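PDB 5ZLI: glutamine synthetase from Helicobacter pylori, which belongs to the type I glutamine synthetases and assembles from twelve copies of a chain with a beta-grasp and a catalytic domain. Local coordinates for residues E167-D171 with R172-N176; Q444-S447 with E448-Q452. All coordinates share one frame; numbering follows the deposited sequence.

Interaction 1 of 2, residues E167-D171 with R172-N176; sequences EWNRD and RSFEN
Arg-172 folds back on Asn-169 at the end of a beta turn, and the backbone of Arg-170 and Asp-171 is close to that of type I. The turn lies in the loop between strand 156-162 and helix 200-212. The backbone N of Arg-172 reaches the O of Asn-169 at 3.3 Å, a weak bond. Asn-179 ND2 also donates to this carbonyl and to the O of Arg-172, so it bridges the two ends of the turn. The Arg-172 side chain adds a second link. Its CG is anti to the backbone N (chi1 163°), and the chain runs beside Asn-169 in the same direction. Arg-172 NE donates to Asn-169 OD1 at 3.1 Å. The acceptor sits at the guanidinium edge, in its plane, but the donor lies well above the amide plane and does not follow a lone pair. The two flat groups are nearly perpendicular. The other end of the amide is held too, as Asn-169 ND2 donates to Asp-162 OD2. Ser-173 turns away from the earlier residues and packs on Lys-149 of a second subunit. Phe-174 comes back to the Arg-172 side chain. CD of Arg-172 sits 3.4 Å above the plane of the Phe-174 ring, toward the rim. The ring crosses the Asn-169 amide at about a right angle, with Phe-174 CZ 4.2 Å from Asn-169 ND2.

Interaction 2 of 2, residues Q444-S447 with E448-Q452; sequences QVFS and EEFIQ
Phe-446 leads into helix 448-466 and meets the first turn of that helix at two places. Its ring lies beside that of Phe-450, both side chains pointing the same way. Phe-446 CD2 is 3.9 Å from Phe-450 CE2, an oblique approach of two rim atoms. The CB of Phe-450 points toward the residues before the helix, and with CG anti to the backbone N (chi1 168°) the ring is laid beside that of Phe-446. The second place is at the base of the Phe-446 side chain, where CB is 4.4 Å from CG1 of Ile-451. The methyl CD1 of Ile-451 comes to 4.1 Å from the backbone O of Phe-446. The side-chain contacts are apolar, and all three residues are buried. Ile-117 of helix 114-128 touches both phenylalanines. Phe-321 meets the Phe-446 ring edge-to-face.

Ser-447 follows at the N-cap position. Ser-447 O accepts a hydrogen bond from Ile-451 N at 3.2 Å, the first i to i+4 bond of the helix. Ser-447 O also touches CB of Phe-450, at 3.4 Å. The Ser-447 side chain places its OG between the backbone N and the carbonyl carbon, on the side of the first helical NH groups. Ser-447 OG stands 3.5 Å from Phe-450 N and is hydrogen-bonded to OE1 of Glu-111. The glutamates that follow have partners outside the turn: Glu-448 OE1 forms a salt bridge with Lys-441, and Glu-449 OE2 one with Lys-106.

Apolar contact between the residue before the N-cap and the fourth residue after it, here Phe-446 with Ile-451, is the hydrophobic staple of helix N-termini. In this chain it starts a helix of the glutamine synthetase catalytic domain.

In the fold
Both contacts belong to the catalytic domain, but they are far apart. Their centres are 51 Å apart and their nearest atoms about 34 Å, so they do not touch. They lie on opposite sides of the chain's centre. Interaction 1 is centred about 34 Å from that centre, on a surface loop that three other subunits of the dodecamer approach. Interaction 2 is centred about 20 Å from it and meets no other protein chain of the assembly. It is packed among helices 114-128, 377-393 and 426-434. Along the chain, interaction 1 closes well before interaction 2 opens. Interaction 1 thus lies where subunits meet, and interaction 2 in the interior of one subunit.

Interaction 1 of 2, residues E167-D171 with R172-N176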
loop_
_atom_site.group_PDB
_atom_site.type_symbol
_atom_site.label_atom_id
_atom_site.label_comp_id
_atom_site.label_asym_id
_atom_site.label_seq_id
_atom_site.Cartn_x
_atom_site.Cartn_y
_atom_site.Cartn_z
ATOM N N GLU B 167 -3.566 26.917 13.709
ATOM C CA GLU B 167 -2.479 26.407 14.539
ATOM C C GLU B 167 -2.398 24.885 14.504
ATOM O O GLU B 167 -1.312 24.310 14.642
ATOM C CB GLU B 167 -2.664 26.856 15.989
ATOM C CG GLU B 167 -2.266 28.285 16.325
ATOM C CD GLU B 167 -2.303 28.564 17.850
ATOM O OE1 GLU B 167 -2.954 27.767 18.572
ATOM O OE2 GLU B 167 -1.681 29.561 18.327
ATOM N N TRP B 168 -3.535 24.213 14.336
ATOM C CA TRP B 168 -3.510 22.771 14.176
ATOM C C TRP B 168 -2.824 22.325 12.888
ATOM O O TRP B 168 -2.570 21.132 12.723
ATOM C CB TRP B 168 -4.934 22.225 14.200
ATOM C CG TRP B 168 -5.806 22.796 13.137
ATOM C CD1 TRP B 168 -5.946 22.326 11.870
ATOM C CD2 TRP B 168 -6.676 23.925 13.246
ATOM N NE1 TRP B 168 -6.834 23.096 11.172
ATOM C CE2 TRP B 168 -7.298 24.090 11.993
ATOM C CE3 TRP B 168 -6.987 24.813 14.275
ATOM C CZ2 TRP B 168 -8.219 25.099 11.742
ATOM C CZ3 TRP B 168 -7.903 25.819 14.024
ATOM C CH2 TRP B 168 -8.509 25.951 12.767
ATOM N N ASN B 169 -2.481 23.229 11.979
ATOM C CA ASN B 169 -1.792 22.800 10.771
ATOM C C ASN B 169 -0.321 23.197 10.748
ATOM O O ASN B 169 0.323 23.098 9.695
ATOM C CB ASN B 169 -2.517 23.310 9.534
ATOM C CG ASN B 169 -3.682 22.432 9.159
ATOM O OD1 ASN B 169 -3.771 21.287 9.603
ATOM N ND2 ASN B 169 -4.599 22.966 8.358
ATOM N N ARG B 170 0.231 23.620 11.891
ATOM C CA ARG B 170 1.613 24.085 11.933
ATOM C C ARG B 170 2.611 23.006 11.540
ATOM O O ARG B 170 3.754 23.327 11.204
ATOM C CB ARG B 170 1.920 24.599 13.327
ATOM C CG ARG B 170 1.330 25.974 13.555
ATOM C CD ARG B 170 2.293 26.833 14.285
ATOM N NE ARG B 170 1.764 27.265 15.559
ATOM C CZ ARG B 170 1.322 28.496 15.767
ATOM N NH1 ARG B 170 1.366 29.373 14.759
ATOM N NH2 ARG B 170 0.867 28.851 16.971
ATOM N N ASP B 171 2.186 21.744 11.573
ATOM C CA ASP B 171 2.993 20.545 11.395
ATOM C C ASP B 171 2.542 19.666 10.247
ATOM O O ASP B 171 3.273 18.750 9.864
ATOM C CB ASP B 171 2.918 19.742 12.691
ATOM C CG ASP B 171 1.501 19.758 13.253
ATOM O OD1 ASP B 171 0.528 19.528 12.466
ATOM O OD2 ASP B 171 1.374 20.112 14.462
ATOM N N ARG B 172 1.425 19.987 9.623
ATOM C CA ARG B 172 0.841 19.123 8.624
ATOM C C ARG B 172 1.731 19.122 7.389
ATOM O O ARG B 172 2.485 20.069 7.134
ATOM C CB ARG B 172 -0.549 19.646 8.254
ATOM C CG ARG B 172 -1.121 19.109 6.965
ATOM C CD ARG B 172 -2.339 19.896 6.576
ATOM N NE ARG B 172 -3.629 19.441 7.074
ATOM C CZ ARG B 172 -4.347 18.495 6.481
ATOM N NH1 ARG B 172 -3.866 17.876 5.401
ATOM N NH2 ARG B 172 -5.536 18.157 6.977
ATOM N N SER B 173 1.682 18.025 6.653
ATOM C CA SER B 173 2.336 17.910 5.358
ATOM C C SER B 173 1.278 18.154 4.285
ATOM O O SER B 173 0.252 17.463 4.273
ATOM C CB SER B 173 2.975 16.524 5.217
ATOM O OG SER B 173 4.092 16.350 6.088
ATOM N N PHE B 174 1.503 19.147 3.406
ATOM C CA PHE B 174 0.520 19.466 2.358
ATOM C C PHE B 174 0.794 18.826 0.999
ATOM O O PHE B 174 0.854 17.594 0.879
ATOM C CB PHE B 174 0.369 20.983 2.133
ATOM C CG PHE B 174 -0.485 21.686 3.158
ATOM C CD1 PHE B 174 -1.874 21.649 3.050
ATOM C CD2 PHE B 174 0.086 22.401 4.204
ATOM C CE1 PHE B 174 -2.687 22.296 3.982
ATOM C CE2 PHE B 174 -0.716 23.049 5.143
ATOM C CZ PHE B 174 -2.105 22.997 5.033
ATOM N N GLU B 175 0.928 19.677 -0.033
ATOM C CA GLU B 175 0.875 19.206 -1.416
ATOM C C GLU B 175 1.958 18.159 -1.695
ATOM O O GLU B 175 1.674 17.102 -2.275
ATOM C CB GLU B 175 0.958 20.394 -2.388
ATOM C CG GLU B 175 2.222 21.247 -2.319
ATOM C CD GLU B 175 3.283 20.850 -3.346
ATOM O OE1 GLU B 175 2.973 20.814 -4.558
ATOM O OE2 GLU B 175 4.432 20.576 -2.945
ATOM N N ASN B 176 3.194 18.419 -1.272
ATOM C CA ASN B 176 4.242 17.400 -1.203
ATOM C C ASN B 176 4.897 17.449 0.163
ATOM O O ASN B 176 6.121 17.353 0.299
ATOM C CB ASN B 176 5.282 17.570 -2.311
ATOM C CG ASN B 176 6.129 16.313 -2.526
ATOM O OD1 ASN B 176 5.668 15.188 -2.316
ATOM N ND2 ASN B 176 7.373 16.507 -2.945
#

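Interaction 2 of 2, residues Q444-S447 with E448-Q452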
loop_
_atom_site.group_PDB
_atom_site.type_symbol
_atom_site.label_atom_id
_atom_site.label_comp_id
_atom_site.label_asym_id
_atom_site.label_seq_id
_atom_site.Cartn_x
_atom_site.Cartn_y
_atom_site.Cartn_z
ATOM N N GLN B 444 -49.496 44.749 17.074
ATOM C CA GLN B 444 -49.565 43.437 16.433
ATOM C C GLN B 444 -48.346 43.165 15.549
ATOM O O GLN B 444 -48.413 42.375 14.592
ATOM C CB GLN B 444 -50.878 43.297 15.648
ATOM C CG GLN B 444 -52.126 43.438 16.531
ATOM C CD GLN B 444 -52.163 42.431 17.694
ATOM O OE1 GLN B 444 -52.050 41.213 17.489
ATOM N NE2 GLN B 444 -52.320 42.941 18.923
ATOM N N VAL B 445 -47.222 43.818 15.875
ATOM C CA VAL B 445 -46.002 43.674 15.076
ATOM C C VAL B 445 -45.495 42.242 15.184
ATOM O O VAL B 445 -45.225 41.571 14.176
ATOM C CB VAL B 445 -44.935 44.706 15.519
ATOM C CG1 VAL B 445 -43.619 44.527 14.747
ATOM C CG2 VAL B 445 -45.424 46.135 15.345
ATOM N N PHE B 446 -45.414 41.743 16.405
ATOM C CA PHE B 446 -45.138 40.347 16.703
ATOM C C PHE B 446 -46.464 39.805 17.241
ATOM O O PHE B 446 -46.781 39.951 18.419
ATOM C CB PHE B 446 -43.994 40.217 17.740
ATOM C CG PHE B 446 -42.614 40.596 17.215
ATOM C CD1 PHE B 446 -42.315 41.906 16.856
ATOM C CD2 PHE B 446 -41.595 39.663 17.173
ATOM C CE1 PHE B 446 -41.075 42.246 16.409
ATOM C CE2 PHE B 446 -40.338 40.011 16.736
ATOM C CZ PHE B 446 -40.085 41.305 16.353
ATOM N N SER B 447 -47.259 39.206 16.374
ATOM C CA SER B 447 -48.488 38.592 16.853
ATOM C C SER B 447 -48.167 37.395 17.751
ATOM O O SER B 447 -47.112 36.768 17.642
ATOM C CB SER B 447 -49.356 38.190 15.679
ATOM O OG SER B 447 -48.943 36.954 15.157
ATOM N N GLU B 448 -49.084 37.078 18.663
ATOM C CA GLU B 448 -48.783 36.031 19.634
ATOM C C GLU B 448 -48.680 34.668 18.976
ATOM O O GLU B 448 -47.839 33.854 19.378
ATOM C CB GLU B 448 -49.821 36.012 20.751
ATOM C CG GLU B 448 -49.695 34.815 21.709
ATOM C CD GLU B 448 -48.825 35.035 22.925
ATOM O OE1 GLU B 448 -48.257 36.146 23.081
ATOM O OE2 GLU B 448 -48.735 34.075 23.734
ATOM N N GLU B 449 -49.521 34.385 17.975
ATOM C CA GLU B 449 -49.360 33.133 17.239
ATOM C C GLU B 449 -47.913 32.962 16.792
ATOM O O GLU B 449 -47.282 31.942 17.087
ATOM C CB GLU B 449 -50.332 33.074 16.065
ATOM C CG GLU B 449 -51.598 32.304 16.434
ATOM C CD GLU B 449 -52.850 32.763 15.693
ATOM O OE1 GLU B 449 -53.969 32.572 16.234
ATOM O OE2 GLU B 449 -52.719 33.308 14.577
ATOM N N PHE B 450 -47.342 33.991 16.159
ATOM C CA PHE B 450 -45.935 33.915 15.761
ATOM C C PHE B 450 -45.018 33.598 16.950
ATOM O O PHE B 450 -44.179 32.702 16.856
ATOM C CB PHE B 450 -45.478 35.215 15.078
ATOM C CG PHE B 450 -43.967 35.309 14.897
ATOM C CD1 PHE B 450 -43.332 34.671 13.845
ATOM C CD2 PHE B 450 -43.179 35.986 15.819
ATOM C CE1 PHE B 450 -41.949 34.744 13.702
ATOM C CE2 PHE B 450 -41.817 36.042 15.671
ATOM C CZ PHE B 450 -41.204 35.412 14.618
ATOM N N ILE B 451 -45.145 34.337 18.061
ATOM C CA ILE B 451 -44.242 34.150 19.201
ATOM C C ILE B 451 -44.279 32.717 19.676
ATOM O O ILE B 451 -43.258 32.138 20.057
ATOM C CB ILE B 451 -44.596 35.091 20.369
ATOM C CG1 ILE B 451 -44.211 36.551 20.089
ATOM C CG2 ILE B 451 -43.997 34.582 21.690
ATOM C CD1 ILE B 451 -44.826 37.548 21.100
ATOM N N GLN B 452 -45.462 32.127 19.699
ATOM C CA GLN B 452 -45.551 30.749 20.138
ATOM C C GLN B 452 -44.946 29.838 19.086
ATOM O O GLN B 452 -44.223 28.894 19.422
ATOM C CB GLN B 452 -47.020 30.437 20.431
ATOM C CG GLN B 452 -47.560 31.284 21.597
ATOM C CD GLN B 452 -47.024 30.836 22.963
ATOM O OE1 GLN B 452 -47.027 29.639 23.265
ATOM N NE2 GLN B 452 -46.566 31.785 23.783
#